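Side-chain contacts in flagellar hook associated protein type 3 FlgL (Legionella pneumophila subsp. pneumophila, PDB 5YTI), which probably serves as a structural protein of the bacterial flagellum, joining hook to filament as flagellin-family relatives of the same type do: residues Lys53-Asn58 with Asp364-Thr369; Asn119-Tyr124 with Glu294-Thr299; Gln144-Asn149 with Tyr154-Asp159. All coordinates share one frame; numbering follows the deposited sequence.

Interaction 1. Residues Lys53-Asn58 with Asp364-Thr369; sequences KQRINN and DISAAT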
loop_
_atom_site.group_PDB
_atom_site.type_symbol
_atom_site.label_atom_id
_atom_site.label_comp_id
_atom_site.label_asym_id
_atom_site.label_seq_id
_atom_site.Cartn_x
_atom_site.Cartn_y
_atom_site.Cartn_z
ATOM N N LYS A 53 4.051 -23.878 42.303
ATOM C CA LYS A 53 4.544 -24.923 41.391
ATOM C C LYS A 53 4.035 -24.659 39.930
ATOM O O LYS A 53 4.851 -24.595 39.001
ATOM C CB LYS A 53 4.162 -26.341 41.903
ATOM C CG LYS A 53 4.976 -27.518 41.342
ATOM C CD LYS A 53 4.831 -28.795 42.203
ATOM C CE LYS A 53 3.887 -29.873 41.639
ATOM N N GLN A 54 2.717 -24.483 39.726
ATOM C CA GLN A 54 2.154 -24.323 38.355
ATOM C C GLN A 54 2.440 -22.925 37.771
ATOM O O GLN A 54 2.337 -22.747 36.561
ATOM C CB GLN A 54 0.639 -24.663 38.274
ATOM C CG GLN A 54 0.193 -25.185 36.902
ATOM N N ARG A 55 2.797 -21.959 38.628
ATOM C CA ARG A 55 3.167 -20.589 38.206
ATOM C C ARG A 55 4.570 -20.644 37.637
ATOM O O ARG A 55 4.845 -20.172 36.541
ATOM C CB ARG A 55 3.140 -19.585 39.382
ATOM C CG ARG A 55 2.928 -18.121 38.971
ATOM C CD ARG A 55 3.149 -17.069 40.078
ATOM N NE ARG A 55 2.530 -17.378 41.377
ATOM C CZ ARG A 55 1.231 -17.270 41.683
ATOM N NH1 ARG A 55 0.327 -16.859 40.790
ATOM N NH2 ARG A 55 0.826 -17.599 42.912
ATOM N N ILE A 56 5.464 -21.248 38.402
ATOM C CA ILE A 56 6.798 -21.500 37.928
ATOM C C ILE A 56 6.747 -22.341 36.643
ATOM O O ILE A 56 7.534 -22.096 35.745
ATOM C CB ILE A 56 7.642 -22.154 39.028
ATOM C CG1 ILE A 56 7.751 -21.217 40.230
ATOM C CG2 ILE A 56 9.030 -22.493 38.530
ATOM C CD1 ILE A 56 8.112 -21.973 41.487
ATOM N N ASN A 57 5.829 -23.297 36.513
ATOM C CA ASN A 57 5.727 -24.048 35.255
ATOM C C ASN A 57 5.302 -23.109 34.114
ATOM O O ASN A 57 5.797 -23.215 32.977
ATOM C CB ASN A 57 4.751 -25.226 35.359
ATOM C CG ASN A 57 5.313 -26.387 36.152
ATOM O OD1 ASN A 57 6.483 -26.726 36.003
ATOM N ND2 ASN A 57 4.476 -27.012 36.993
ATOM N N ASN A 58 4.391 -22.183 34.412
ATOM C CA ASN A 58 4.009 -21.145 33.434
ATOM C C ASN A 58 5.231 -20.274 33.031
ATOM O O ASN A 58 5.474 -20.057 31.836
ATOM C CB ASN A 58 2.831 -20.277 33.956
ATOM C CG ASN A 58 1.493 -20.989 33.852
ATOM O OD1 ASN A 58 1.229 -21.661 32.864
ATOM N ND2 ASN A 58 0.652 -20.856 34.867
ATOM N N ASP A 364 11.816 -14.127 40.975
ATOM C CA ASP A 364 12.471 -13.644 42.177
ATOM C C ASP A 364 11.356 -13.477 43.250
ATOM O O ASP A 364 11.601 -13.752 44.433
ATOM C CB ASP A 364 13.268 -12.328 41.941
ATOM C CG ASP A 364 14.647 -12.516 41.171
ATOM O OD1 ASP A 364 15.049 -13.625 40.737
ATOM O OD2 ASP A 364 15.348 -11.493 40.982
ATOM N N ILE A 365 10.139 -13.075 42.836
ATOM C CA ILE A 365 8.980 -12.982 43.763
ATOM C C ILE A 365 8.382 -14.331 44.179
ATOM O O ILE A 365 7.968 -14.494 45.318
ATOM C CB ILE A 365 7.820 -12.126 43.195
ATOM C CG1 ILE A 365 8.206 -10.642 43.198
ATOM C CG2 ILE A 365 6.538 -12.323 44.016
ATOM C CD1 ILE A 365 7.044 -9.676 43.018
ATOM N N SER A 366 8.290 -15.282 43.257
ATOM C CA SER A 366 7.791 -16.617 43.600
ATOM C C SER A 366 8.784 -17.377 44.467
ATOM O O SER A 366 8.388 -18.204 45.282
ATOM C CB SER A 366 7.475 -17.438 42.341
ATOM O OG SER A 366 6.391 -16.881 41.601
ATOM N N ALA A 367 10.075 -17.127 44.290
ATOM C CA ALA A 367 11.057 -17.775 45.142
ATOM C C ALA A 367 10.871 -17.322 46.586
ATOM O O ALA A 367 11.002 -18.118 47.516
ATOM C CB ALA A 367 12.468 -17.466 44.674
ATOM N N ALA A 368 10.558 -16.043 46.768
ATOM C CA ALA A 368 10.420 -15.474 48.101
ATOM C C ALA A 368 9.110 -15.903 48.774
ATOM O O ALA A 368 9.069 -16.077 49.991
ATOM C CB ALA A 368 10.540 -13.960 48.054
ATOM N N THR A 369 8.052 -16.075 47.981
ATOM C CA THR A 369 6.802 -16.691 48.461
ATOM C C THR A 369 7.074 -18.143 48.942
ATOM O O THR A 369 6.479 -18.581 49.931
ATOM C CB THR A 369 5.653 -16.627 47.392
ATOM O OG1 THR A 369 5.425 -15.274 46.991
ATOM C CG2 THR A 369 4.334 -17.150 47.938
#
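The guanidinium of R55 is met at its edge by S366, whose OG lies near the plane of the group, while neither of its faces receives an atom from 364-369. This is an approach without a bond: NE of R55 stands 3.9 Å from OG of S366, and the nearer touch is made by the methylene before the flat group, CD of R55 lying 3.6 Å from OG of S366. The arginine leaves its helix with CG opposite the backbone N and beside the carbonyl carbon (chi1 -156°), and a bend at chi3 keeps NE alongside the serine while NH1 and NH2 point away from it. On the neighbouring flank CG1 of I56 faces CB of S366 at 4.3 Å, a loose van der Waals touch. Serine suits the spot because it is small: the CA atoms of I56 and S366 are 7.5 Å apart where helices 49-96 and 316-374 pass in broadly opposite directions as part of the long helical rod. Its hydroxyl is buried but bonded to Y362 O, one turn earlier in its own helix. T369 OG1 likewise binds I365 O, from the carbonyl face opposite to that used by T369 N. With these hydroxyls engaged inside helix 316-374 and no polar bond crossing, the two helices meet here through a small van der Waals contact, and the arginine contributes its aliphatic stem more than its charge.

Interaction 2. Residues Asn119-Tyr124 with Glu294-Thr299; sequences NQLLDY and ESIFST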
loop_
_atom_site.group_PDB
_atom_site.type_symbol
_atom_site.label_atom_id
_atom_site.label_comp_id
_atom_site.label_asym_id
_atom_site.label_seq_id
_atom_site.Cartn_x
_atom_site.Cartn_y
_atom_site.Cartn_z
ATOM N N ASN A 119 15.835 -12.758 -8.610
ATOM C CA ASN A 119 16.010 -14.134 -8.118
ATOM C C ASN A 119 16.456 -14.138 -6.644
ATOM O O ASN A 119 15.986 -14.951 -5.841
ATOM C CB ASN A 119 17.032 -14.926 -8.975
ATOM C CG ASN A 119 16.609 -15.098 -10.450
ATOM O OD1 ASN A 119 15.571 -14.582 -10.907
ATOM N ND2 ASN A 119 17.424 -15.845 -11.201
ATOM N N GLN A 120 17.356 -13.219 -6.294
ATOM C CA GLN A 120 17.805 -13.049 -4.908
ATOM C C GLN A 120 16.601 -12.804 -3.982
ATOM O O GLN A 120 16.445 -13.461 -2.960
ATOM C CB GLN A 120 18.838 -11.904 -4.835
ATOM C CG GLN A 120 19.662 -11.832 -3.549
ATOM C CD GLN A 120 21.097 -11.362 -3.758
ATOM O OE1 GLN A 120 22.018 -12.173 -3.671
ATOM N NE2 GLN A 120 21.302 -10.056 -4.026
ATOM N N LEU A 121 15.720 -11.893 -4.379
ATOM C CA LEU A 121 14.572 -11.509 -3.557
ATOM C C LEU A 121 13.557 -12.619 -3.438
ATOM O O LEU A 121 12.916 -12.763 -2.405
ATOM C CB LEU A 121 13.917 -10.248 -4.094
ATOM C CG LEU A 121 14.745 -8.973 -3.965
ATOM C CD1 LEU A 121 14.050 -7.879 -4.722
ATOM C CD2 LEU A 121 14.898 -8.541 -2.528
ATOM N N LEU A 122 13.417 -13.423 -4.478
ATOM C CA LEU A 122 12.569 -14.628 -4.373
ATOM C C LEU A 122 13.125 -15.674 -3.376
ATOM O O LEU A 122 12.361 -16.432 -2.782
ATOM C CB LEU A 122 12.362 -15.283 -5.754
ATOM C CG LEU A 122 11.583 -14.427 -6.747
ATOM C CD1 LEU A 122 11.852 -14.789 -8.196
ATOM C CD2 LEU A 122 10.088 -14.507 -6.450
ATOM N N ASP A 123 14.451 -15.733 -3.238
ATOM C CA ASP A 123 15.084 -16.691 -2.345
ATOM C C ASP A 123 14.769 -16.191 -0.936
ATOM O O ASP A 123 14.341 -16.974 -0.083
ATOM C CB ASP A 123 16.611 -16.799 -2.576
ATOM C CG ASP A 123 16.993 -17.530 -3.899
ATOM O OD1 ASP A 123 16.071 -17.908 -4.648
ATOM O OD2 ASP A 123 18.211 -17.729 -4.190
ATOM N N TYR A 124 14.915 -14.876 -0.715
ATOM C CA TYR A 124 14.641 -14.282 0.607
ATOM C C TYR A 124 13.178 -14.456 0.987
ATOM O O TYR A 124 12.851 -14.819 2.116
ATOM C CB TYR A 124 15.027 -12.799 0.661
ATOM C CG TYR A 124 16.485 -12.471 0.330
ATOM C CD1 TYR A 124 17.529 -13.329 0.671
ATOM C CD2 TYR A 124 16.811 -11.287 -0.287
ATOM C CE1 TYR A 124 18.852 -13.030 0.382
ATOM C CE2 TYR A 124 18.127 -10.971 -0.580
ATOM C CZ TYR A 124 19.146 -11.844 -0.245
ATOM O OH TYR A 124 20.439 -11.507 -0.563
ATOM N N GLU A 294 0.932 -4.048 -5.882
ATOM C CA GLU A 294 1.792 -4.708 -6.850
ATOM C C GLU A 294 3.101 -5.118 -6.172
ATOM O O GLU A 294 3.782 -4.259 -5.583
ATOM C CB GLU A 294 2.030 -3.786 -8.071
ATOM C CG GLU A 294 3.465 -3.805 -8.598
ATOM C CD GLU A 294 3.658 -3.203 -9.988
ATOM O OE1 GLU A 294 3.125 -2.123 -10.264
ATOM O OE2 GLU A 294 4.401 -3.795 -10.804
ATOM N N SER A 295 3.443 -6.414 -6.279
ATOM C CA SER A 295 4.642 -7.014 -5.622
ATOM C C SER A 295 5.939 -6.360 -5.996
ATOM O O SER A 295 6.069 -5.817 -7.074
ATOM C CB SER A 295 4.774 -8.525 -5.928
ATOM O OG SER A 295 4.881 -8.832 -7.320
ATOM N N ILE A 296 6.910 -6.406 -5.106
ATOM C CA ILE A 296 8.223 -5.918 -5.468
ATOM C C ILE A 296 8.633 -6.663 -6.700
ATOM O O ILE A 296 9.258 -6.125 -7.592
ATOM C CB ILE A 296 9.284 -6.254 -4.432
ATOM C CG1 ILE A 296 8.948 -5.614 -3.105
ATOM C CG2 ILE A 296 10.637 -5.744 -4.873
ATOM C CD1 ILE A 296 9.506 -6.441 -1.958
ATOM N N PHE A 297 8.285 -7.933 -6.733
ATOM C CA PHE A 297 8.705 -8.790 -7.810
ATOM C C PHE A 297 8.328 -8.246 -9.176
ATOM O O PHE A 297 9.208 -8.067 -10.010
ATOM C CB PHE A 297 8.166 -10.174 -7.588
ATOM C CG PHE A 297 8.426 -10.677 -6.206
ATOM C CD1 PHE A 297 9.720 -10.795 -5.748
ATOM C CD2 PHE A 297 7.376 -11.004 -5.355
ATOM C CE1 PHE A 297 9.969 -11.256 -4.478
ATOM C CE2 PHE A 297 7.620 -11.470 -4.083
ATOM C CZ PHE A 297 8.919 -11.593 -3.640
ATOM N N SER A 298 7.059 -7.955 -9.428
ATOM C CA SER A 298 6.735 -7.376 -10.727
ATOM C C SER A 298 7.421 -6.000 -10.918
ATOM O O SER A 298 7.811 -5.695 -12.029
ATOM C CB SER A 298 5.223 -7.365 -11.036
ATOM O OG SER A 298 4.574 -6.338 -10.350
ATOM N N THR A 299 7.636 -5.211 -9.862
ATOM C CA THR A 299 8.412 -3.957 -9.989
ATOM C C THR A 299 9.786 -4.224 -10.638
ATOM O O THR A 299 10.232 -3.512 -11.550
ATOM C CB THR A 299 8.635 -3.214 -8.640
ATOM O OG1 THR A 299 7.446 -2.548 -8.222
ATOM C CG2 THR A 299 9.704 -2.154 -8.790
#
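L121 and L122 meet I296 and F297 where helix 104-125 packs against the N-capped first turn of helix 296-307, inside the helical bundle. The side chains on the packed side are all apolar. CD2 of L122 sits over one face of the F297 ring in a CH-pi contact, 4.0 Å from the ring centroid and 20° off the normal, displaced toward the CD1-CE1 rim. That same rim turns its edge to the other helix: CE1 of F297 lies 3.9 Å from O of L121, near the ring plane, and 4.1 Å from CB of L121. Beyond it, CD1 of L121 touches CG2 of I296 at 4.0 Å, the two branched chains crossing at about a right angle. Leucine and isoleucine fill such an interior well, since their branched methyls can cover a ring face or meet another methyl; L121 also reaches S86 and L90 of helix 49-96, while I296 leans on F183 and A334. The outer side of helix 104-125 is different: N119 and D123 are exposed, polar and turned from the partner, as suits solvent. Polar groups at the start of helix 296-307 are instead paired nearby. OG of S298 donates to OE2 of E294, whose OE1 forms a salt bridge with R302. S295 (chi1 59°) caps the helix, N of S298 donating to OG of S295 at 3.2 Å with an N-H...O angle of 171°.

Interaction 3. Residues Gln144-Asn149 with Tyr154-Asp159; sequences QPVSLN and YVYNGD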
loop_
_atom_site.group_PDB
_atom_site.type_symbol
_atom_site.label_atom_id
_atom_site.label_comp_id
_atom_site.label_asym_id
_atom_site.label_seq_id
_atom_site.Cartn_x
_atom_site.Cartn_y
_atom_site.Cartn_z
ATOM N N GLN A 144 5.415 -23.150 0.048
ATOM C CA GLN A 144 6.385 -22.164 -0.408
ATOM C C GLN A 144 5.600 -20.882 -0.630
ATOM O O GLN A 144 4.539 -20.893 -1.267
ATOM C CB GLN A 144 7.059 -22.638 -1.712
ATOM C CG GLN A 144 8.429 -22.025 -2.018
ATOM C CD GLN A 144 8.909 -22.254 -3.451
ATOM O OE1 GLN A 144 8.297 -21.792 -4.401
ATOM N NE2 GLN A 144 10.025 -22.944 -3.601
ATOM N N PRO A 145 6.068 -19.773 -0.056
ATOM C CA PRO A 145 5.185 -18.601 -0.085
ATOM C C PRO A 145 5.008 -17.938 -1.446
ATOM O O PRO A 145 3.888 -17.594 -1.798
ATOM C CB PRO A 145 5.829 -17.634 0.924
ATOM C CG PRO A 145 7.176 -18.184 1.222
ATOM C CD PRO A 145 7.096 -19.664 0.986
ATOM N N VAL A 146 6.103 -17.747 -2.189
ATOM C CA VAL A 146 6.070 -17.034 -3.462
ATOM C C VAL A 146 6.556 -17.885 -4.621
ATOM O O VAL A 146 7.694 -18.403 -4.595
ATOM C CB VAL A 146 6.939 -15.781 -3.410
ATOM C CG1 VAL A 146 6.652 -14.892 -4.614
ATOM C CG2 VAL A 146 6.663 -15.002 -2.134
ATOM N N SER A 147 5.681 -18.014 -5.628
ATOM C CA SER A 147 5.979 -18.726 -6.873
ATOM C C SER A 147 5.387 -17.978 -8.069
ATOM O O SER A 147 4.679 -16.992 -7.889
ATOM C CB SER A 147 5.396 -20.128 -6.832
ATOM O OG SER A 147 3.977 -20.084 -6.879
ATOM N N LEU A 148 5.645 -18.471 -9.280
ATOM C CA LEU A 148 5.202 -17.818 -10.515
ATOM C C LEU A 148 4.270 -18.701 -11.361
ATOM O O LEU A 148 4.731 -19.641 -12.000
ATOM C CB LEU A 148 6.452 -17.400 -11.312
ATOM C CG LEU A 148 6.516 -17.440 -12.854
ATOM C CD1 LEU A 148 7.008 -16.104 -13.420
ATOM C CD2 LEU A 148 7.391 -18.601 -13.348
ATOM N N ASN A 149 2.968 -18.416 -11.383
ATOM C CA ASN A 149 2.071 -19.244 -12.199
ATOM C C ASN A 149 2.469 -19.164 -13.697
ATOM O O ASN A 149 3.409 -18.433 -14.071
ATOM C CB ASN A 149 0.570 -18.947 -11.949
ATOM C CG ASN A 149 0.173 -17.493 -12.200
ATOM O OD1 ASN A 149 0.942 -16.695 -12.735
ATOM N ND2 ASN A 149 -1.068 -17.152 -11.821
ATOM N N TYR A 154 3.725 -13.299 -10.536
ATOM C CA TYR A 154 4.078 -13.890 -9.219
ATOM C C TYR A 154 2.940 -13.827 -8.225
ATOM O O TYR A 154 2.416 -12.748 -7.996
ATOM C CB TYR A 154 5.224 -13.118 -8.569
ATOM C CG TYR A 154 6.538 -13.326 -9.234
ATOM C CD1 TYR A 154 6.905 -12.572 -10.329
ATOM C CD2 TYR A 154 7.408 -14.292 -8.781
ATOM C CE1 TYR A 154 8.114 -12.771 -10.948
ATOM C CE2 TYR A 154 8.613 -14.502 -9.401
ATOM C CZ TYR A 154 8.955 -13.730 -10.482
ATOM O OH TYR A 154 10.154 -13.932 -11.114
ATOM N N VAL A 155 2.595 -14.955 -7.602
ATOM C CA VAL A 155 1.499 -15.006 -6.607
ATOM C C VAL A 155 2.015 -15.444 -5.240
ATOM O O VAL A 155 3.132 -15.939 -5.110
ATOM C CB VAL A 155 0.336 -15.970 -7.005
ATOM C CG1 VAL A 155 -0.225 -15.613 -8.373
ATOM C CG2 VAL A 155 0.767 -17.436 -6.964
ATOM N N TYR A 156 1.161 -15.285 -4.232
ATOM C CA TYR A 156 1.478 -15.636 -2.851
ATOM C C TYR A 156 0.553 -16.770 -2.378
ATOM O O TYR A 156 -0.689 -16.674 -2.433
ATOM C CB TYR A 156 1.346 -14.388 -1.962
ATOM C CG TYR A 156 1.547 -14.657 -0.505
ATOM C CD1 TYR A 156 2.796 -14.983 -0.008
ATOM C CD2 TYR A 156 0.492 -14.585 0.377
ATOM C CE1 TYR A 156 2.980 -15.241 1.333
ATOM C CE2 TYR A 156 0.663 -14.842 1.728
ATOM C CZ TYR A 156 1.907 -15.168 2.197
ATOM O OH TYR A 156 2.080 -15.435 3.524
ATOM N N ASN A 157 1.179 -17.850 -1.932
ATOM C CA ASN A 157 0.471 -19.092 -1.629
ATOM C C ASN A 157 0.372 -19.313 -0.124
ATOM O O ASN A 157 -0.102 -20.353 0.337
ATOM C CB ASN A 157 1.164 -20.297 -2.301
ATOM C CG ASN A 157 1.437 -20.060 -3.768
ATOM O OD1 ASN A 157 2.591 -20.092 -4.185
ATOM N ND2 ASN A 157 0.384 -19.783 -4.556
ATOM N N GLY A 158 0.822 -18.337 0.643
ATOM C CA GLY A 158 0.644 -18.400 2.079
ATOM C C GLY A 158 -0.706 -17.827 2.471
ATOM O O GLY A 158 -1.635 -17.766 1.635
ATOM N N ASP A 159 -0.799 -17.437 3.756
ATOM C CA ASP A 159 -1.937 -16.659 4.318
ATOM C C ASP A 159 -1.419 -15.450 5.111
ATOM O O ASP A 159 -0.186 -15.230 5.228
ATOM C CB ASP A 159 -2.885 -17.532 5.183
ATOM C CG ASP A 159 -2.261 -17.996 6.507
ATOM O OD1 ASP A 159 -1.406 -17.280 7.045
ATOM O OD2 ASP A 159 -2.637 -19.073 7.032
#
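S147 with chi1 69°, its OG between backbone N and carbonyl carbon, and N157 with chi1 -50°, its amide beside its own N, turn their polar ends together on the face of the sheet that also carries V155. OG of S147 donates to OD1 of N157 at 3.0 Å, in the carbonyl plane and on a lone pair, a diagonal tie that suits a short hydroxyl and a longer amide. The backbone does the rest: N of N157 reaches O of P145 at 2.7 Å, and S147 and V155 form the hydrogen-bonded pair, with N of V155 to O of S147 at 2.9 Å and a weak return bond. Beside them, ND2 of N149 packs against CG1 of V155, and N149 meets F164 of the second subunit. The other face, V146, L148, Y154 and Y156, is apolar and aromatic. CB of L148 lies over one face of the Y154 ring, 4.1 Å from CE2 of Y154, and P145, just before the strand, packs its CB on CE1 of Y156 at 3.7 Å. The aromatic face covers helix 104-125, V146 touching A125. The non-hydrogen-bonded pairs V146-Y156 and L148-Y154 complete the register of a two-stranded antiparallel beta hairpin.

Overall arrangement
Along the chain the three are nested: interaction 3 lies within the loop closed by interaction 2, and both lie within the loop closed by interaction 1. Interactions 2 and 3 are neighbours, their centres 11 Å apart, and share one apolar layer: CD2 of L122 packs against CE2 of Y154, and F297 touches V146 and Y154, so the hairpin covers the joint between helices 104-125 and 296-307. Interaction 1 stands apart, its centre 48 Å from that of interaction 2 and 45 Å from that of interaction 3, far along the rod where helices 49-96 and 316-374 run together. They thus link a small contact near one rod end to closer packing near the chain's centre.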